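PDB 2YXL: 450aa long hypothetical fmu protein from Pyrococcus horikoshii, which probably methylates carbon 5 of cytosine in RNA, with S-adenosylmethionine as the methyl donor. Local coordinates for residues A[28-31]-A[32-35]; A[274-277]-A[278-282]; A[293-296]-A[297-300]. One frame throughout, in Å; residues are numbered along the deposited sequence.

Contact 1 (A[28-31]-A[32-35]); sequences IKPS and QYAK
With chi1 of Ile28 at -62°, CG1 lies beside the backbone N and CG2 is left anti to it, while CG of Tyr33 stands anti to its own carbonyl carbon (chi1 -77°); together these set the methyl near the root of the aromatic side chain, across the turn leading into helix 32-41, and carry the ring edge to Pro30. CG2 of Ile28 lies 3.8 Å from CB of Tyr33, the two side chains crossing at about a right angle. CB of Ile28 also comes to 4.2 Å from CB of Ala34, whose small methyl leaves room for the loop.

The peptide bond before Pro30 is cis, a geometry that proline tolerates far better than other residues. It bends the loop, and CG of the proline sits 3.7 Å from CD2 of Tyr33. The carbonyl of the same residue closes the turn: Tyr33 N donates to Pro30 O over 3.2 Å, and this oxygen also lies at the edge of the tyrosine ring, near its plane. One step on, Lys35 N donates to Ser31 O over 3.0 Å with an N-H...O angle of 157°, an i to i+4 bond of the alpha-helix.

The polar ends look to other parts of the chain. Ser31 OG is hydrogen-bonded to Glu351, which also forms a salt bridge with Lys29, and Lys35 NZ reaches Thr54 on helix 47-75. Gln32, long enough to double back at chi2, is held at both ends of its amide, OE1 by Tyr58 OH and NE2 by Asn349 OD1, and its NE2 comes to 3.3 Å from Pro30 CB.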
ATOM      1  N   ILE A  28      -4.112  -3.944  11.459  1.00 39.57           N
ATOM      2  CA  ILE A  28      -2.724  -4.013  11.006  1.00 39.78           C
ATOM      3  C   ILE A  28      -2.616  -3.553   9.551  1.00 39.98           C
ATOM      4  O   ILE A  28      -3.216  -4.147   8.653  1.00 40.02           O
ATOM      5  CB  ILE A  28      -2.112  -5.427  11.202  1.00 39.81           C
ATOM      6  CG1 ILE A  28      -2.102  -5.801  12.691  1.00 39.80           C
ATOM      7  CG2 ILE A  28      -0.698  -5.493  10.614  1.00 39.59           C
ATOM      8  CD1 ILE A  28      -1.825  -7.268  12.976  1.00 39.82           C
ATOM      9  N   LYS A  29      -1.856  -2.481   9.341  1.00 40.20           N
ATOM     10  CA  LYS A  29      -1.656  -1.910   8.013  1.00 40.52           C
ATOM     11  C   LYS A  29      -0.168  -1.880   7.661  1.00 40.69           C
ATOM     12  O   LYS A  29       0.658  -1.569   8.520  1.00 40.83           O
ATOM     13  CB  LYS A  29      -2.254  -0.496   7.928  1.00 40.57           C
ATOM     14  CG  LYS A  29      -3.775  -0.413   8.112  1.00 40.97           C
ATOM     15  CD  LYS A  29      -4.546  -1.182   7.033  1.00 41.27           C
ATOM     16  CE  LYS A  29      -6.043  -0.941   7.164  1.00 41.75           C
ATOM     17  NZ  LYS A  29      -6.859  -1.874   6.333  1.00 41.81           N
ATOM     18  N   PRO A  30       0.185  -2.214   6.401  1.00 40.84           N
ATOM     19  CA  PRO A  30      -0.716  -2.674   5.340  1.00 40.85           C
ATOM     20  C   PRO A  30      -1.241  -4.081   5.617  1.00 40.97           C
ATOM     21  O   PRO A  30      -0.573  -4.868   6.293  1.00 40.96           O
ATOM     22  CB  PRO A  30       0.171  -2.654   4.095  1.00 40.88           C
ATOM     23  CG  PRO A  30       1.556  -2.815   4.610  1.00 40.91           C
ATOM     24  CD  PRO A  30       1.584  -2.130   5.938  1.00 40.76           C
ATOM     25  N   SER A  31      -2.428  -4.381   5.092  1.00 41.16           N
ATOM     26  CA  SER A  31      -3.163  -5.610   5.418  1.00 41.39           C
ATOM     27  C   SER A  31      -2.457  -6.926   5.045  1.00 41.43           C
ATOM     28  O   SER A  31      -2.843  -7.994   5.522  1.00 41.39           O
ATOM     29  CB  SER A  31      -4.568  -5.567   4.810  1.00 41.40           C
ATOM     30  OG  SER A  31      -4.510  -5.455   3.396  1.00 41.98           O
ATOM     31  N   GLN A  32      -1.436  -6.838   4.196  1.00 41.49           N
ATOM     32  CA  GLN A  32      -0.607  -7.992   3.835  1.00 41.65           C
ATOM     33  C   GLN A  32       0.023  -8.647   5.064  1.00 41.48           C
ATOM     34  O   GLN A  32       0.072  -9.874   5.160  1.00 41.41           O
ATOM     35  CB  GLN A  32       0.490  -7.585   2.843  1.00 41.73           C
ATOM     36  CG  GLN A  32       0.022  -7.428   1.398  1.00 42.65           C
ATOM     37  CD  GLN A  32      -0.488  -6.025   1.049  1.00 44.25           C
ATOM     38  OE1 GLN A  32      -0.847  -5.760  -0.103  1.00 44.69           O
ATOM     39  NE2 GLN A  32      -0.518  -5.126   2.033  1.00 44.21           N
ATOM     40  N   TYR A  33       0.502  -7.818   5.994  1.00 41.44           N
ATOM     41  CA  TYR A  33       1.071  -8.285   7.263  1.00 41.41           C
ATOM     42  C   TYR A  33       0.044  -9.071   8.079  1.00 41.26           C
ATOM     43  O   TYR A  33       0.388 -10.040   8.759  1.00 41.11           O
ATOM     44  CB  TYR A  33       1.590  -7.104   8.093  1.00 41.58           C
ATOM     45  CG  TYR A  33       2.914  -6.529   7.637  1.00 41.74           C
ATOM     46  CD1 TYR A  33       4.102  -6.867   8.287  1.00 42.01           C
ATOM     47  CD2 TYR A  33       2.981  -5.631   6.570  1.00 42.03           C
ATOM     48  CE1 TYR A  33       5.326  -6.337   7.878  1.00 42.12           C
ATOM     49  CE2 TYR A  33       4.198  -5.094   6.151  1.00 42.10           C
ATOM     50  CZ  TYR A  33       5.366  -5.451   6.808  1.00 42.11           C
ATOM     51  OH  TYR A  33       6.572  -4.923   6.400  1.00 41.98           O
ATOM     52  N   ALA A  34      -1.212  -8.643   8.003  1.00 41.17           N
ATOM     53  CA  ALA A  34      -2.311  -9.316   8.687  1.00 41.24           C
ATOM     54  C   ALA A  34      -2.624 -10.664   8.041  1.00 41.25           C
ATOM     55  O   ALA A  34      -2.855 -11.655   8.739  1.00 41.00           O
ATOM     56  CB  ALA A  34      -3.545  -8.430   8.702  1.00 41.14           C
ATOM     57  N   LYS A  35      -2.623 -10.688   6.709  1.00 41.44           N
ATOM     58  CA  LYS A  35      -2.854 -11.914   5.957  1.00 41.76           C
ATOM     59  C   LYS A  35      -1.764 -12.934   6.261  1.00 41.94           C
ATOM     60  O   LYS A  35      -2.063 -14.094   6.533  1.00 41.94           O
ATOM     61  CB  LYS A  35      -2.926 -11.629   4.456  1.00 41.77           C
ATOM     62  CG  LYS A  35      -3.369 -12.825   3.614  1.00 41.84           C
ATOM     63  CD  LYS A  35      -3.413 -12.494   2.125  1.00 41.91           C
ATOM     64  CE  LYS A  35      -2.022 -12.457   1.498  1.00 42.45           C
ATOM     65  NZ  LYS A  35      -1.400 -13.811   1.409  1.00 42.61           N
TER

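Contact 2 (A[274-277]-A[278-282]); sequences TTHL and AELMK
Glu279 and His276 meet one helical turn apart, near the end of helix 272-280, and the glutamate traces the contact from root to tip. Its CB rests 3.3 Å from the carbonyl O of His276. Because CG stands anti to the carbonyl carbon (chi1 -69°), the chain runs back along the helix, and CG comes 3.5 Å from Thr275 O. Beyond CG it stays extended and ends in a carboxylate whose OE2 is 4.2 Å from ND1 of His276, too far for a direct polar link. The ring and carboxylate planes stand 59° apart. The carboxylate has other partners: OE2 forms a salt bridge with Arg190 on strand 186-191, and OE1 is hydrogen-bonded to Thr193. Glutamate has the length for this task, carrying charge from a buried helix across to the antiparallel sheet.

Behind it the backbone holds the last turn together. Leu280 N donates to His276 O over 3.2 Å, and Met281 N to Leu277 O over 3.0 Å. CG of Leu280 lies 3.7 Å from that His276 oxygen, while the flexible chain of Met281 leans on the other carbonyl, its SD 3.4 Å from Leu277 O. Apolar Leu277 and Met281 suit the face they share, since both pack on Val263 and Ile287 of the central sheet; Leu277 also touches Ser252 of helix 246-255, as do His276 and Leu280.

Lys282, exposed and with positive phi, ends the helix in a Schellman motif. This is the C-terminal end of the helix that follows strand 262-265 in the Rossmann-like methyltransferase fold, the crossover of the beta-alpha-beta unit formed by strand 262-265, helix 272-280 and strand 286-290.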
ATOM      1  N   THR A 274      14.811   5.365   1.788  1.00 39.71           N
ATOM      2  CA  THR A 274      16.049   5.719   2.495  1.00 39.99           C
ATOM      3  C   THR A 274      17.116   4.627   2.378  1.00 40.12           C
ATOM      4  O   THR A 274      18.307   4.927   2.312  1.00 40.23           O
ATOM      5  CB  THR A 274      15.821   6.134   3.983  1.00 39.95           C
ATOM      6  OG1 THR A 274      17.041   5.989   4.720  1.00 40.29           O
ATOM      7  CG2 THR A 274      14.753   5.298   4.637  1.00 39.99           C
ATOM      8  N   THR A 275      16.684   3.372   2.330  1.00 40.28           N
ATOM      9  CA  THR A 275      17.603   2.260   2.102  1.00 40.40           C
ATOM     10  C   THR A 275      18.106   2.236   0.647  1.00 40.27           C
ATOM     11  O   THR A 275      19.218   1.779   0.374  1.00 40.30           O
ATOM     12  CB  THR A 275      16.986   0.899   2.539  1.00 40.49           C
ATOM     13  OG1 THR A 275      18.031  -0.047   2.793  1.00 41.33           O
ATOM     14  CG2 THR A 275      16.033   0.340   1.489  1.00 40.25           C
ATOM     15  N   HIS A 276      17.286   2.750  -0.270  1.00 40.12           N
ATOM     16  CA  HIS A 276      17.649   2.886  -1.682  1.00 39.91           C
ATOM     17  C   HIS A 276      18.630   4.045  -1.895  1.00 39.81           C
ATOM     18  O   HIS A 276      19.558   3.940  -2.698  1.00 39.69           O
ATOM     19  CB  HIS A 276      16.383   3.078  -2.525  1.00 39.94           C
ATOM     20  CG  HIS A 276      16.583   2.884  -3.999  1.00 40.16           C
ATOM     21  ND1 HIS A 276      17.677   2.235  -4.530  1.00 40.95           N
ATOM     22  CD2 HIS A 276      15.800   3.222  -5.052  1.00 40.21           C
ATOM     23  CE1 HIS A 276      17.572   2.204  -5.848  1.00 40.97           C
ATOM     24  NE2 HIS A 276      16.441   2.794  -6.189  1.00 40.72           N
ATOM     25  N   LEU A 277      18.421   5.144  -1.167  1.00 39.79           N
ATOM     26  CA  LEU A 277      19.314   6.305  -1.228  1.00 39.61           C
ATOM     27  C   LEU A 277      20.737   5.917  -0.834  1.00 39.58           C
ATOM     28  O   LEU A 277      21.703   6.374  -1.449  1.00 39.66           O
ATOM     29  CB  LEU A 277      18.809   7.437  -0.325  1.00 39.67           C
ATOM     30  CG  LEU A 277      17.484   8.152  -0.624  1.00 39.53           C
ATOM     31  CD1 LEU A 277      17.035   8.945   0.595  1.00 39.64           C
ATOM     32  CD2 LEU A 277      17.573   9.062  -1.843  1.00 39.26           C
ATOM     33  N   ALA A 278      20.851   5.062   0.182  1.00 39.42           N
ATOM     34  CA  ALA A 278      22.141   4.552   0.650  1.00 39.27           C
ATOM     35  C   ALA A 278      22.875   3.707  -0.399  1.00 39.12           C
ATOM     36  O   ALA A 278      24.107   3.742  -0.473  1.00 39.17           O
ATOM     37  CB  ALA A 278      21.959   3.767   1.933  1.00 39.26           C
ATOM     38  N   GLU A 279      22.119   2.952  -1.198  1.00 38.96           N
ATOM     39  CA  GLU A 279      22.676   2.167  -2.303  1.00 38.82           C
ATOM     40  C   GLU A 279      23.303   3.075  -3.352  1.00 38.50           C
ATOM     41  O   GLU A 279      24.407   2.816  -3.828  1.00 38.47           O
ATOM     42  CB  GLU A 279      21.599   1.313  -2.976  1.00 38.85           C
ATOM     43  CG  GLU A 279      21.062   0.164  -2.144  1.00 39.16           C
ATOM     44  CD  GLU A 279      20.221  -0.804  -2.965  1.00 39.30           C
ATOM     45  OE1 GLU A 279      20.689  -1.263  -4.033  1.00 40.30           O
ATOM     46  OE2 GLU A 279      19.095  -1.118  -2.535  1.00 39.20           O
ATOM     47  N   LEU A 280      22.581   4.137  -3.703  1.00 38.22           N
ATOM     48  CA  LEU A 280      23.034   5.108  -4.697  1.00 37.94           C
ATOM     49  C   LEU A 280      24.237   5.919  -4.221  1.00 37.79           C
ATOM     50  O   LEU A 280      25.053   6.363  -5.027  1.00 37.79           O
ATOM     51  CB  LEU A 280      21.888   6.043  -5.084  1.00 37.86           C
ATOM     52  CG  LEU A 280      20.726   5.398  -5.843  1.00 37.62           C
ATOM     53  CD1 LEU A 280      19.507   6.296  -5.801  1.00 36.86           C
ATOM     54  CD2 LEU A 280      21.128   5.077  -7.286  1.00 37.08           C
ATOM     55  N   MET A 281      24.333   6.108  -2.907  1.00 37.65           N
ATOM     56  CA  MET A 281      25.470   6.789  -2.291  1.00 37.47           C
ATOM     57  C   MET A 281      26.589   5.794  -2.002  1.00 37.28           C
ATOM     58  O   MET A 281      27.628   6.161  -1.445  1.00 37.23           O
ATOM     59  CB  MET A 281      25.035   7.492  -1.002  1.00 37.50           C
ATOM     60  CG  MET A 281      24.065   8.642  -1.221  1.00 37.47           C
ATOM     61  SD  MET A 281      23.026   8.993   0.212  1.00 37.59           S
ATOM     62  CE  MET A 281      24.188   9.828   1.298  1.00 36.89           C
ATOM     63  N   LYS A 282      26.358   4.537  -2.385  1.00 37.01           N
ATOM     64  CA  LYS A 282      27.316   3.434  -2.219  1.00 36.77           C
ATOM     65  C   LYS A 282      27.865   3.330  -0.792  1.00 36.36           C
ATOM     66  O   LYS A 282      29.073   3.183  -0.582  1.00 36.29           O
ATOM     67  CB  LYS A 282      28.444   3.512  -3.263  1.00 36.78           C
ATOM     68  CG  LYS A 282      27.953   3.527  -4.712  1.00 37.06           C
ATOM     69  CD  LYS A 282      29.077   3.248  -5.703  1.00 37.13           C
ATOM     70  CE  LYS A 282      29.152   1.766  -6.047  1.00 37.86           C
ATOM     71  NZ  LYS A 282      30.257   1.480  -7.005  1.00 38.40           N
TER

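Contact 3 (A[293-296]-A[297-300]); sequences DKMR and MKRL. With SFG (sinefungin), chain B.
Met297 and Asp293 close the first turn of helix 294-306, with Met297 N donating to Asp293 O over 3.0 Å. Asp293 is the N-cap: its short carboxylate turns back so that OD1 accepts from Arg296 N at 2.8 Å, met on the anti side. On this inner side the packing is close. The bent side chain of Met297 is buried and touches Asp291 and Val316, and Arg296 reaches the bound sinefungin. Bends at chi2 and chi3 lay its guanidinium beside the ribose, with O3' of sinefungin over one face, 3.0 Å from NH2, which also makes a weak hydrogen bond to Ala269 O. Arg299 crosses Arg296 obliquely, guanidinium planes 21° apart, its NH1 3.4 Å from Arg296 CD; two like charges this close probably disfavour each other, so the pair is packing and not attraction. Were this ribose-facing arginine, Arg296, exchanged for an alanine, O3' would probably lose its cationic neighbour and a gap would be likely beside Pro270.

The outer side is looser. Met295 and Lys298 lie alongside, pointing the same way into exposed surroundings, CG of the methionine 4.1 Å from NZ of the lysine.

Asp291, which accepts from Asp293 N, is itself hydrogen-bonded to sinefungin. Such an acidic residue, here just after strand 286-290, is characteristic of the ribose-binding part of the cofactor site in class I methyltransferases.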
ATOM      1  N   ASP A 293       6.523   7.814  13.882  1.00 30.15           N
ATOM      2  CA  ASP A 293       6.082   6.491  14.308  1.00 30.56           C
ATOM      3  C   ASP A 293       7.266   5.635  14.751  1.00 30.64           C
ATOM      4  O   ASP A 293       8.122   5.273  13.941  1.00 30.68           O
ATOM      5  CB  ASP A 293       5.296   5.806  13.185  1.00 30.68           C
ATOM      6  CG  ASP A 293       4.423   4.674  13.690  1.00 31.28           C
ATOM      7  OD1 ASP A 293       4.964   3.585  13.981  1.00 31.86           O
ATOM      8  OD2 ASP A 293       3.192   4.869  13.786  1.00 32.04           O
ATOM      9  N   LYS A 294       7.302   5.325  16.046  1.00 30.84           N
ATOM     10  CA  LYS A 294       8.372   4.532  16.653  1.00 31.01           C
ATOM     11  C   LYS A 294       8.329   3.076  16.183  1.00 31.13           C
ATOM     12  O   LYS A 294       9.372   2.435  16.027  1.00 31.14           O
ATOM     13  CB  LYS A 294       8.270   4.600  18.186  1.00 31.02           C
ATOM     14  CG  LYS A 294       9.467   4.024  18.956  1.00 31.05           C
ATOM     15  CD  LYS A 294      10.583   5.050  19.182  1.00 31.00           C
ATOM     16  CE  LYS A 294      10.444   5.781  20.521  1.00 30.79           C
ATOM     17  NZ  LYS A 294       9.347   6.793  20.535  1.00 30.52           N
ATOM     18  N   MET A 295       7.118   2.575  15.952  1.00 31.29           N
ATOM     19  CA  MET A 295       6.895   1.184  15.560  1.00 31.50           C
ATOM     20  C   MET A 295       7.221   0.941  14.083  1.00 31.47           C
ATOM     21  O   MET A 295       7.525  -0.186  13.685  1.00 31.48           O
ATOM     22  CB  MET A 295       5.450   0.782  15.868  1.00 31.50           C
ATOM     23  CG  MET A 295       5.256  -0.690  16.197  1.00 31.64           C
ATOM     24  SD  MET A 295       3.643  -1.029  16.939  1.00 31.97           S
ATOM     25  CE  MET A 295       3.876  -0.444  18.621  1.00 31.77           C
ATOM     26  N   ARG A 296       7.146   1.999  13.279  1.00 31.46           N
ATOM     27  CA  ARG A 296       7.542   1.939  11.874  1.00 31.48           C
ATOM     28  C   ARG A 296       9.050   2.147  11.748  1.00 31.45           C
ATOM     29  O   ARG A 296       9.690   1.601  10.845  1.00 31.35           O
ATOM     30  CB  ARG A 296       6.802   2.997  11.050  1.00 31.53           C
ATOM     31  CG  ARG A 296       5.289   2.818  10.960  1.00 31.95           C
ATOM     32  CD  ARG A 296       4.852   1.975   9.777  1.00 32.74           C
ATOM     33  NE  ARG A 296       5.150   2.613   8.494  1.00 33.88           N
ATOM     34  CZ  ARG A 296       4.390   3.534   7.906  1.00 34.12           C
ATOM     35  NH1 ARG A 296       3.270   3.955   8.480  1.00 34.40           N
ATOM     36  NH2 ARG A 296       4.761   4.043   6.735  1.00 34.18           N
ATOM     37  N   MET A 297       9.606   2.941  12.661  1.00 31.44           N
ATOM     38  CA  MET A 297      11.036   3.238  12.681  1.00 31.46           C
ATOM     39  C   MET A 297      11.869   2.007  13.042  1.00 31.49           C
ATOM     40  O   MET A 297      12.978   1.836  12.529  1.00 31.41           O
ATOM     41  CB  MET A 297      11.336   4.393  13.644  1.00 31.44           C
ATOM     42  CG  MET A 297      12.788   4.866  13.636  1.00 31.50           C
ATOM     43  SD  MET A 297      13.268   5.719  12.120  1.00 31.79           S
ATOM     44  CE  MET A 297      12.810   7.404  12.518  1.00 31.77           C
ATOM     45  N   LYS A 298      11.332   1.155  13.915  1.00 31.55           N
ATOM     46  CA  LYS A 298      12.024  -0.075  14.313  1.00 31.67           C
ATOM     47  C   LYS A 298      12.179  -1.051  13.140  1.00 31.62           C
ATOM     48  O   LYS A 298      13.104  -1.867  13.128  1.00 31.68           O
ATOM     49  CB  LYS A 298      11.353  -0.738  15.531  1.00 31.70           C
ATOM     50  CG  LYS A 298      10.038  -1.468  15.260  1.00 32.18           C
ATOM     51  CD  LYS A 298      10.250  -2.959  14.989  1.00 32.81           C
ATOM     52  CE  LYS A 298       9.006  -3.614  14.394  1.00 32.99           C
ATOM     53  NZ  LYS A 298       7.869  -3.684  15.359  1.00 33.38           N
ATOM     54  N   ARG A 299      11.275  -0.963  12.164  1.00 31.52           N
ATOM     55  CA  ARG A 299      11.385  -1.750  10.938  1.00 31.41           C
ATOM     56  C   ARG A 299      12.534  -1.230  10.079  1.00 31.24           C
ATOM     57  O   ARG A 299      13.286  -2.017   9.502  1.00 31.17           O
ATOM     58  CB  ARG A 299      10.075  -1.737  10.144  1.00 31.54           C
ATOM     59  CG  ARG A 299       8.923  -2.486  10.804  1.00 31.92           C
ATOM     60  CD  ARG A 299       8.011  -3.142   9.770  1.00 32.82           C
ATOM     61  NE  ARG A 299       7.308  -2.171   8.929  1.00 33.44           N
ATOM     62  CZ  ARG A 299       6.010  -1.886   9.020  1.00 33.64           C
ATOM     63  NH1 ARG A 299       5.474  -0.988   8.203  1.00 33.86           N
ATOM     64  NH2 ARG A 299       5.242  -2.498   9.916  1.00 33.26           N
ATOM     65  N   LEU A 300      12.663   0.096  10.012  1.00 31.04           N
ATOM     66  CA  LEU A 300      13.757   0.748   9.290  1.00 30.88           C
ATOM     67  C   LEU A 300      15.118   0.375   9.874  1.00 30.77           C
ATOM     68  O   LEU A 300      16.056   0.101   9.127  1.00 30.86           O
ATOM     69  CB  LEU A 300      13.563   2.274   9.253  1.00 30.88           C
ATOM     70  CG  LEU A 300      14.655   3.214   8.714  1.00 30.99           C
ATOM     71  CD1 LEU A 300      15.222   2.762   7.377  1.00 31.45           C
ATOM     72  CD2 LEU A 300      14.125   4.632   8.591  1.00 30.93           C
TER
HETATM   73  N   SFG B5748       9.320   7.084   2.517  1.00 75.25           N
HETATM   74  CA  SFG B5748       8.833   5.865   3.188  1.00 75.30           C
HETATM   75  C   SFG B5748       9.348   4.612   2.451  1.00 75.22           C
HETATM   76  O   SFG B5748       9.418   3.550   3.105  1.00 75.22           O
HETATM   77  OXT SFG B5748       9.675   4.741   1.252  1.00 75.15           O
HETATM   78  CB  SFG B5748       7.294   5.881   3.270  1.00 75.33           C
HETATM   79  CG  SFG B5748       6.797   7.032   4.165  1.00 75.63           C
HETATM   80  CD  SFG B5748       5.270   7.034   4.346  1.00 76.08           C
HETATM   81  NE  SFG B5748       4.639   7.260   3.039  1.00 76.02           N
HETATM   82  C5' SFG B5748       4.792   8.160   5.290  1.00 77.17           C
HETATM   83  C4' SFG B5748       5.511   8.201   6.662  1.00 77.98           C
HETATM   84  O4' SFG B5748       5.465   9.582   7.095  1.00 78.53           O
HETATM   85  C3' SFG B5748       4.806   7.400   7.771  1.00 78.30           C
HETATM   86  O3' SFG B5748       5.717   6.416   8.279  1.00 77.81           O
HETATM   87  C2' SFG B5748       4.478   8.444   8.848  1.00 78.74           C
HETATM   88  O2' SFG B5748       4.715   7.928  10.164  1.00 78.56           O
HETATM   89  C1' SFG B5748       5.494   9.536   8.534  1.00 79.37           C
HETATM   90  N9  SFG B5748       5.138  10.891   9.050  1.00 79.66           N
HETATM   91  C8  SFG B5748       3.943  11.483   8.982  1.00 79.80           C
HETATM   92  N7  SFG B5748       4.010  12.694   9.535  1.00 79.87           N
HETATM   93  C5  SFG B5748       5.257  12.877   9.960  1.00 79.96           C
HETATM   94  C6  SFG B5748       5.914  13.924  10.605  1.00 79.83           C
HETATM   95  N6  SFG B5748       5.265  15.042  10.923  1.00 79.71           N
HETATM   96  N1  SFG B5748       7.218  13.788  10.902  1.00 79.73           N
HETATM   97  C2  SFG B5748       7.876  12.678  10.590  1.00 79.81           C
HETATM   98  N3  SFG B5748       7.277  11.664   9.977  1.00 79.86           N
HETATM   99  C4  SFG B5748       5.975  11.734   9.649  1.00 79.86           C

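Overall arrangement
The three contacts follow one another along the chain: contact 1 opens helix 32-41 in the N-terminal helical region, contact 2 ends helix 272-280, and contact 3 begins helix 294-306. Contacts 2 and 3 belong to successive beta-alpha-beta units sharing strand 286-290; their centres are about 19 Å apart, yet Thr274 CG2 and Leu300 CD1 pack at 3.8 Å. Contact 1 lies about 15 Å from contact 3, centre to centre, and touches it where Tyr33 OH comes within 3.8 Å of Arg299 NE. Contacts 1 and 2 do not meet, their nearest atoms being about 12 Å apart. Contact 3 lies between them; through it the N-terminal helical region comes up against the cofactor-binding domain near sinefungin.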